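Local coordinates for protein leucine aminopeptidase 2 (PDB 2XQ0) that acts as a zinc aminopeptidase that preferentially cleaves di- and tripeptides and, with low activity in vitro, also hydrolyses epoxides such as leukotriene A4, at residues D18-S23 with C315-F320; S162-F167 with P201-L206; F591-Y596 with K623-Q628. All blocks are in the same frame, centred on the assembly; numbering follows the deposited sequence.

Contact 1: residues D18-S23 with C315-F320; sequences DQSTLS and CSWNHF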
# COMPACT_ATOMS: atom_id res chain seq x y z
N ASP A 18 -1.14 -4.99 -21.10
CA ASP A 18 -0.26 -4.42 -20.10
C ASP A 18 1.10 -4.03 -20.69
O ASP A 18 1.94 -4.89 -20.95
CB ASP A 18 -0.05 -5.46 -18.98
CG ASP A 18 0.83 -4.96 -17.87
OD1 ASP A 18 1.36 -3.83 -17.97
OD2 ASP A 18 0.97 -5.72 -16.88
N GLN A 19 1.34 -2.73 -20.84
CA GLN A 19 2.55 -2.20 -21.47
C GLN A 19 3.80 -2.24 -20.57
O GLN A 19 4.89 -1.87 -21.02
CB GLN A 19 2.32 -0.74 -21.87
CG GLN A 19 1.18 -0.55 -22.86
CD GLN A 19 1.55 -0.99 -24.25
OE1 GLN A 19 2.68 -0.77 -24.69
NE2 GLN A 19 0.61 -1.62 -24.95
N SER A 20 3.63 -2.65 -19.31
CA SER A 20 4.74 -2.66 -18.35
C SER A 20 5.45 -4.00 -18.27
O SER A 20 6.34 -4.17 -17.44
CB SER A 20 4.25 -2.29 -16.94
OG SER A 20 3.74 -0.97 -16.91
N THR A 21 5.06 -4.97 -19.11
CA THR A 21 5.77 -6.26 -19.13
C THR A 21 6.47 -6.46 -20.46
O THR A 21 6.00 -6.01 -21.51
CB THR A 21 4.83 -7.46 -18.86
OG1 THR A 21 5.58 -8.67 -18.91
CG2 THR A 21 3.74 -7.53 -19.89
N LEU A 22 7.61 -7.13 -20.42
CA LEU A 22 8.35 -7.48 -21.64
C LEU A 22 8.00 -8.91 -22.05
O LEU A 22 8.53 -9.42 -23.04
CB LEU A 22 9.85 -7.35 -21.38
CG LEU A 22 10.33 -5.95 -20.99
CD1 LEU A 22 11.83 -5.92 -20.75
CD2 LEU A 22 9.94 -4.95 -22.07
N SER A 23 7.14 -9.55 -21.27
CA SER A 23 6.81 -10.96 -21.50
C SER A 23 5.78 -11.11 -22.62
O SER A 23 5.10 -10.15 -22.97
CB SER A 23 6.29 -11.61 -20.22
OG SER A 23 4.96 -11.20 -19.95
N CYS A 315 -5.94 -5.45 -14.61
CA CYS A 315 -5.21 -6.14 -15.67
C CYS A 315 -3.87 -5.50 -15.97
O CYS A 315 -2.97 -6.16 -16.48
CB CYS A 315 -6.07 -6.19 -16.93
SG CYS A 315 -6.32 -4.59 -17.66
N SER A 316 -3.74 -4.21 -15.66
CA SER A 316 -2.50 -3.48 -15.89
C SER A 316 -2.43 -2.32 -14.93
O SER A 316 -3.40 -2.03 -14.22
CB SER A 316 -2.44 -2.95 -17.32
OG SER A 316 -3.12 -1.72 -17.45
N TRP A 317 -1.31 -1.63 -14.92
CA TRP A 317 -1.13 -0.52 -13.98
C TRP A 317 -1.80 0.77 -14.46
O TRP A 317 -1.84 1.75 -13.73
CB TRP A 317 0.35 -0.35 -13.63
CG TRP A 317 0.92 -1.67 -13.14
CD1 TRP A 317 1.80 -2.49 -13.79
CD2 TRP A 317 0.56 -2.36 -11.93
NE1 TRP A 317 2.03 -3.63 -13.05
CE2 TRP A 317 1.27 -3.58 -11.91
CE3 TRP A 317 -0.29 -2.06 -10.85
CZ2 TRP A 317 1.18 -4.49 -10.85
CZ3 TRP A 317 -0.40 -2.97 -9.81
CH2 TRP A 317 0.33 -4.16 -9.81
N ASN A 318 -2.37 0.74 -15.67
CA ASN A 318 -3.24 1.83 -16.13
C ASN A 318 -4.57 1.87 -15.41
O ASN A 318 -5.22 2.90 -15.40
CB ASN A 318 -3.56 1.68 -17.62
CG ASN A 318 -2.43 2.11 -18.51
OD1 ASN A 318 -1.42 2.64 -18.06
ND2 ASN A 318 -2.63 1.93 -19.81
N HIS A 319 -4.98 0.74 -14.84
CA HIS A 319 -6.30 0.60 -14.22
C HIS A 319 -6.17 0.27 -12.73
O HIS A 319 -7.00 -0.44 -12.14
CB HIS A 319 -7.11 -0.47 -14.96
CG HIS A 319 -7.22 -0.21 -16.42
ND1 HIS A 319 -8.20 0.61 -16.96
CD2 HIS A 319 -6.44 -0.59 -17.46
CE1 HIS A 319 -8.02 0.70 -18.26
NE2 HIS A 319 -6.95 -0.02 -18.59
N PHE A 320 -5.10 0.78 -12.14
CA PHE A 320 -4.76 0.56 -10.74
C PHE A 320 -5.88 1.01 -9.80
O PHE A 320 -6.02 0.49 -8.70
CB PHE A 320 -3.47 1.33 -10.43
CG PHE A 320 -2.90 1.06 -9.06
CD1 PHE A 320 -2.74 -0.24 -8.60
CD2 PHE A 320 -2.46 2.12 -8.26
CE1 PHE A 320 -2.19 -0.49 -7.34
CE2 PHE A 320 -1.92 1.88 -7.01
CZ PHE A 320 -1.78 0.56 -6.55
O HOH W 1 0.73 -1.23 -16.95
O HOH W 2 3.23 -5.37 -15.26
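Cys315 meets Asp18 through its backbone, with its carbonyl O 3.9 Å from Asp18 CB. At Ser316 the two segments come closest, the methylene CB lying 3.8 Å from Asp18 CB; the OG turns back instead and accepts the N-H of Asn318 in an ST turn. Trp317 is joined to the other loop by two waters and no direct bond. Its backbone N donates to water 1, which in turn gives protons to Asp18 OD1 and Ser20 OG, while the indole NE1 donates to water 2 (3.1 Å), itself a donor to Asp18 OD2 (2.8 Å). Ser20 touches the indole edge, OG to CD1 4.0 Å. Asp18 keeps its carboxylate over its own turn, CG lying opposite the backbone N (chi1 -179°), and OD1 takes the N-H of Ser20 (2.9 Å) from above the carboxylate plane; OD2 also bonds Thr160. Cutting Asp18 back to an alanine removes both oxygens and would probably cost the Ser20 N-H, the two waters and Thr160 a partner, and NE1 its water-mediated hold. The arrangement is an Asx turn within a type I beta turn, set against the loop that leads to bestatin-binding Phe320 in the M1 aminopeptidase active site.

Contact 2: residues S162-F167 with P201-L206; sequences SVKSTF and PIPAYL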
# COMPACT_ATOMS: atom_id res chain seq x y z
N SER A 162 -2.19 -9.21 -15.10
CA SER A 162 -3.04 -9.99 -15.98
C SER A 162 -2.81 -11.49 -15.85
O SER A 162 -3.69 -12.28 -16.21
CB SER A 162 -2.86 -9.59 -17.45
OG SER A 162 -3.53 -8.37 -17.74
N VAL A 163 -1.65 -11.91 -15.36
CA VAL A 163 -1.37 -13.34 -15.23
C VAL A 163 -1.51 -13.79 -13.79
O VAL A 163 -0.83 -13.26 -12.92
CB VAL A 163 0.04 -13.67 -15.76
CG1 VAL A 163 0.39 -15.14 -15.51
CG2 VAL A 163 0.11 -13.35 -17.25
N LYS A 164 -2.40 -14.75 -13.52
CA LYS A 164 -2.58 -15.28 -12.18
C LYS A 164 -2.46 -16.80 -12.22
O LYS A 164 -2.92 -17.44 -13.17
CB LYS A 164 -3.95 -14.88 -11.61
CG LYS A 164 -4.25 -13.40 -11.80
CD LYS A 164 -5.01 -12.82 -10.61
CE LYS A 164 -6.49 -13.07 -10.73
NZ LYS A 164 -7.25 -12.33 -9.68
N SER A 165 -1.84 -17.36 -11.20
CA SER A 165 -1.45 -18.76 -11.18
C SER A 165 -1.49 -19.26 -9.75
O SER A 165 -1.18 -18.52 -8.84
CB SER A 165 -0.00 -18.87 -11.67
OG SER A 165 0.50 -20.17 -11.51
N THR A 166 -1.88 -20.52 -9.56
CA THR A 166 -1.65 -21.17 -8.28
C THR A 166 -0.14 -21.32 -8.06
O THR A 166 0.64 -21.36 -9.03
CB THR A 166 -2.34 -22.55 -8.25
OG1 THR A 166 -1.88 -23.33 -9.36
CG2 THR A 166 -3.85 -22.38 -8.36
N PHE A 167 0.27 -21.39 -6.79
CA PHE A 167 1.67 -21.59 -6.43
C PHE A 167 1.86 -22.73 -5.44
O PHE A 167 1.03 -22.97 -4.58
CB PHE A 167 2.27 -20.34 -5.78
CG PHE A 167 2.62 -19.25 -6.73
CD1 PHE A 167 1.64 -18.43 -7.24
CD2 PHE A 167 3.95 -19.01 -7.07
CE1 PHE A 167 1.96 -17.41 -8.11
CE2 PHE A 167 4.28 -17.99 -7.95
CZ PHE A 167 3.29 -17.19 -8.47
N PRO A 201 -5.58 -18.73 -7.52
CA PRO A 201 -4.58 -18.17 -8.44
C PRO A 201 -4.25 -16.72 -8.09
O PRO A 201 -5.16 -15.95 -7.77
CB PRO A 201 -5.27 -18.23 -9.82
CG PRO A 201 -6.40 -19.18 -9.67
CD PRO A 201 -6.79 -19.22 -8.22
N ILE A 202 -2.97 -16.36 -8.15
CA ILE A 202 -2.54 -14.99 -7.82
C ILE A 202 -1.53 -14.43 -8.84
O ILE A 202 -0.83 -15.19 -9.50
CB ILE A 202 -1.99 -14.88 -6.37
CG1 ILE A 202 -0.78 -15.82 -6.12
CG2 ILE A 202 -3.11 -15.16 -5.34
CD1 ILE A 202 0.05 -15.42 -4.87
N PRO A 203 -1.49 -13.09 -8.99
CA PRO A 203 -0.45 -12.42 -9.79
C PRO A 203 0.89 -12.46 -9.05
O PRO A 203 0.92 -12.56 -7.81
CB PRO A 203 -0.96 -10.98 -9.90
CG PRO A 203 -1.81 -10.78 -8.70
CD PRO A 203 -2.43 -12.12 -8.38
N ALA A 204 2.00 -12.38 -9.78
CA ALA A 204 3.33 -12.43 -9.18
C ALA A 204 3.55 -11.32 -8.14
O ALA A 204 4.33 -11.50 -7.20
CB ALA A 204 4.42 -12.37 -10.26
N TYR A 205 2.91 -10.17 -8.33
CA TYR A 205 3.24 -9.02 -7.49
C TYR A 205 2.74 -9.25 -6.05
O TYR A 205 3.15 -8.57 -5.14
CB TYR A 205 2.70 -7.71 -8.06
CG TYR A 205 1.23 -7.47 -7.84
CD1 TYR A 205 0.75 -7.00 -6.62
CD2 TYR A 205 0.31 -7.70 -8.85
CE1 TYR A 205 -0.58 -6.77 -6.41
CE2 TYR A 205 -1.04 -7.48 -8.65
CZ TYR A 205 -1.48 -7.02 -7.44
OH TYR A 205 -2.82 -6.81 -7.23
N LEU A 206 1.85 -10.24 -5.87
CA LEU A 206 1.30 -10.58 -4.55
C LEU A 206 2.16 -11.59 -3.78
O LEU A 206 1.91 -11.86 -2.61
CB LEU A 206 -0.12 -11.12 -4.68
CG LEU A 206 -1.15 -10.05 -5.04
CD1 LEU A 206 -2.52 -10.68 -5.21
CD2 LEU A 206 -1.18 -9.00 -3.96
O HOH W 3 1.93 -12.64 -12.62
O HOH W 4 -7.38 -14.42 -7.57
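Ser165 and Ile202 pair through their backbones, each N-H donating to the other's carbonyl: Ser165 N to Ile202 O and Ile202 N to Ser165 O, both 2.9 Å. The second is nearly straight at 171°, yet its donor stands well above the carbonyl plane, as does that of the first. CA-H...O contacts flank the pair, with Lys164 CA 3.2 Å from Ile202 O and Pro203 CA 3.3 Å from Val163 O.

Side chains pack beside this bridge. The Lys164 methylenes run alongside the Pro203 ring, pointing the same way, and CD presses on Pro203 CD at 3.5 Å, tighter than usual for two carbons. Phe167 crosses Ile202 at about a right angle, its CD1 3.7 Å from Ile202 CG1. That branch sits between the backbone N and the carbonyl carbon (chi1 59°), the rotation that carries it to the phenyl ring.

The arrangement is a single antiparallel, hydrogen-bonded beta bridge, made on strand 165-172 in the M1 N-terminal domain. Beyond it segment 201-206 leaves through Pro203 into a 3-10 turn, closed by Leu206 N bonding Pro203 O.

Farther out, water 3 joins Val163 O to Ala204 N and water 4 joins Lys164 NZ to Pro201 O. The bends of the lysine chain at chi2 and chi3 deliver NZ to a cluster of oxygen acceptors, where it is also in hydrogen-bonding contact with Thr313 OG1 and the carbonyls of Leu311 and Lys424. Ser165 OG donates to Thr166 O (2.8 Å) and bonds Thr33 OG1 of strand 28-40, while Thr166 OG1 bonds His32 ND1 of the same strand. Trp259 backs Ile202.

Contact 3: residues F591-Y596 with K623-Q628; sequences FVRPGY and KALVKQ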
# COMPACT_ATOMS: atom_id res chain seq x y z
N PHE A 591 6.46 8.67 7.17
CA PHE A 591 7.03 9.49 8.25
C PHE A 591 8.45 9.96 7.94
O PHE A 591 8.79 11.12 8.17
CB PHE A 591 7.04 8.75 9.59
CG PHE A 591 5.69 8.21 9.99
CD1 PHE A 591 4.58 9.03 10.02
CD2 PHE A 591 5.55 6.87 10.35
CE1 PHE A 591 3.35 8.53 10.39
CE2 PHE A 591 4.32 6.36 10.72
CZ PHE A 591 3.22 7.19 10.74
N VAL A 592 9.25 9.04 7.42
CA VAL A 592 10.66 9.28 7.10
C VAL A 592 10.88 10.39 6.07
O VAL A 592 11.64 11.32 6.32
CB VAL A 592 11.34 7.97 6.64
CG1 VAL A 592 12.74 8.24 6.08
CG2 VAL A 592 11.40 6.98 7.80
N ARG A 593 10.22 10.29 4.91
CA ARG A 593 10.39 11.29 3.85
C ARG A 593 10.01 12.69 4.32
O ARG A 593 10.80 13.63 4.21
CB ARG A 593 9.56 10.93 2.62
CG ARG A 593 10.07 9.75 1.83
CD ARG A 593 9.28 9.59 0.55
NE ARG A 593 9.60 10.64 -0.42
CZ ARG A 593 9.22 10.62 -1.69
NH1 ARG A 593 8.50 9.60 -2.16
NH2 ARG A 593 9.57 11.62 -2.50
N PRO A 594 8.78 12.85 4.82
CA PRO A 594 8.37 14.17 5.29
C PRO A 594 9.22 14.62 6.47
O PRO A 594 9.49 15.81 6.61
CB PRO A 594 6.92 13.95 5.76
CG PRO A 594 6.47 12.69 5.09
CD PRO A 594 7.70 11.85 4.95
N GLY A 595 9.62 13.68 7.32
CA GLY A 595 10.40 14.00 8.50
C GLY A 595 11.72 14.65 8.14
O GLY A 595 12.14 15.65 8.74
N TYR A 596 12.39 14.07 7.15
CA TYR A 596 13.63 14.61 6.64
C TYR A 596 13.43 15.96 5.95
O TYR A 596 14.29 16.83 6.02
CB TYR A 596 14.35 13.60 5.73
CG TYR A 596 15.22 12.65 6.52
CD1 TYR A 596 16.45 13.06 7.01
CD2 TYR A 596 14.80 11.35 6.79
CE1 TYR A 596 17.25 12.19 7.74
CE2 TYR A 596 15.59 10.49 7.51
CZ TYR A 596 16.81 10.90 7.99
OH TYR A 596 17.60 10.03 8.71
N LYS A 623 15.55 4.85 1.23
CA LYS A 623 16.86 5.50 1.16
C LYS A 623 17.00 6.29 -0.14
O LYS A 623 17.53 7.41 -0.14
CB LYS A 623 18.01 4.48 1.29
CG LYS A 623 19.40 5.12 1.38
CD LYS A 623 20.51 4.07 1.46
CE LYS A 623 21.89 4.70 1.29
NZ LYS A 623 22.97 3.70 1.01
N ALA A 624 16.51 5.71 -1.23
CA ALA A 624 16.58 6.34 -2.55
C ALA A 624 15.88 7.68 -2.55
O ALA A 624 16.42 8.71 -2.96
CB ALA A 624 15.97 5.43 -3.60
N LEU A 625 14.64 7.68 -2.06
CA LEU A 625 13.83 8.88 -2.14
C LEU A 625 14.27 9.95 -1.15
O LEU A 625 14.19 11.14 -1.45
CB LEU A 625 12.37 8.51 -1.99
CG LEU A 625 11.98 7.76 -3.26
CD1 LEU A 625 10.70 6.94 -3.10
CD2 LEU A 625 11.87 8.75 -4.41
N VAL A 626 14.77 9.54 0.01
CA VAL A 626 15.25 10.50 0.99
C VAL A 626 16.56 11.12 0.53
O VAL A 626 16.81 12.31 0.77
CB VAL A 626 15.42 9.87 2.39
CG1 VAL A 626 15.86 10.93 3.41
CG2 VAL A 626 14.12 9.22 2.85
N LYS A 627 17.39 10.32 -0.13
CA LYS A 627 18.63 10.79 -0.72
C LYS A 627 18.40 12.03 -1.59
O LYS A 627 19.09 13.03 -1.44
CB LYS A 627 19.30 9.67 -1.54
CG LYS A 627 20.31 10.16 -2.56
CD LYS A 627 20.88 9.03 -3.42
CE LYS A 627 22.03 8.31 -2.73
NZ LYS A 627 22.76 7.39 -3.65
N GLN A 628 17.42 11.96 -2.49
CA GLN A 628 17.17 13.06 -3.42
C GLN A 628 16.32 14.16 -2.81
O GLN A 628 16.37 15.31 -3.25
CB GLN A 628 16.52 12.54 -4.70
CG GLN A 628 15.05 12.24 -4.57
CD GLN A 628 14.57 11.30 -5.65
OE1 GLN A 628 15.38 10.64 -6.30
NE2 GLN A 628 13.26 11.24 -5.84
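Val626 touches Val592 with one methyl and Tyr596 with the other. CG2 meets Val592 CG1 at 3.6 Å, the two valines crossing at about a right angle. Both present their CG1 anti to the backbone N (chi1 -177° for Val626), which sends one methyl of Val592 to this meeting and the CG1 of Val626 to the tyrosine. Val592 CG1 also lies at the edge of the Tyr596 ring, in its plane, so valine methyls meet that ring at its edge and over a face.

The CH-pi contact is made by Val626 CG1, 4.0 Å from the centroid of the Tyr596 ring and 29° off its normal, nearer the CG-CD2 side than the centre.

Arg593 lays a guanidinium face over the Leu625 side chain. Its chain bends at chi3 to do so, Leu625 CB standing 3.7 Å above the guanidinium plane over its centre, while NH1 reaches Leu625 CD1 at 3.6 Å. The charge has a long, weak ion pair between NE and Asp629.

The helix segments run nearly parallel, 12° between directions, with axes 9.6 Å apart. Tyr596 OH bonds Tyr618 OH, and helix 604-614 flanks the interface through Phe614 on Tyr596 and Phe611 on Val626; helix 557-569 packs against Phe591 and Pro594, within the helical C-terminal domain.

From the N terminus, the loop at 18-23 waits almost 300 residues for its partner 315-320, so contact 1 ties the chain start to the catalytic domain across the long loop it closes. Within that span contact 2 closes a short loop of its own, joining strand 165-172 to residues 201-206. The two touch: Ser162 OG lies 2.6 Å from Cys315 O, a probable hydrogen bond, and Trp317 CH2 packs on Tyr205 CD2 at 3.7 Å. Contact 3 follows in series, joining two helices of the C-terminal domain; its nearest atoms are about 14 Å from contact 1 and about 17 Å from contact 2.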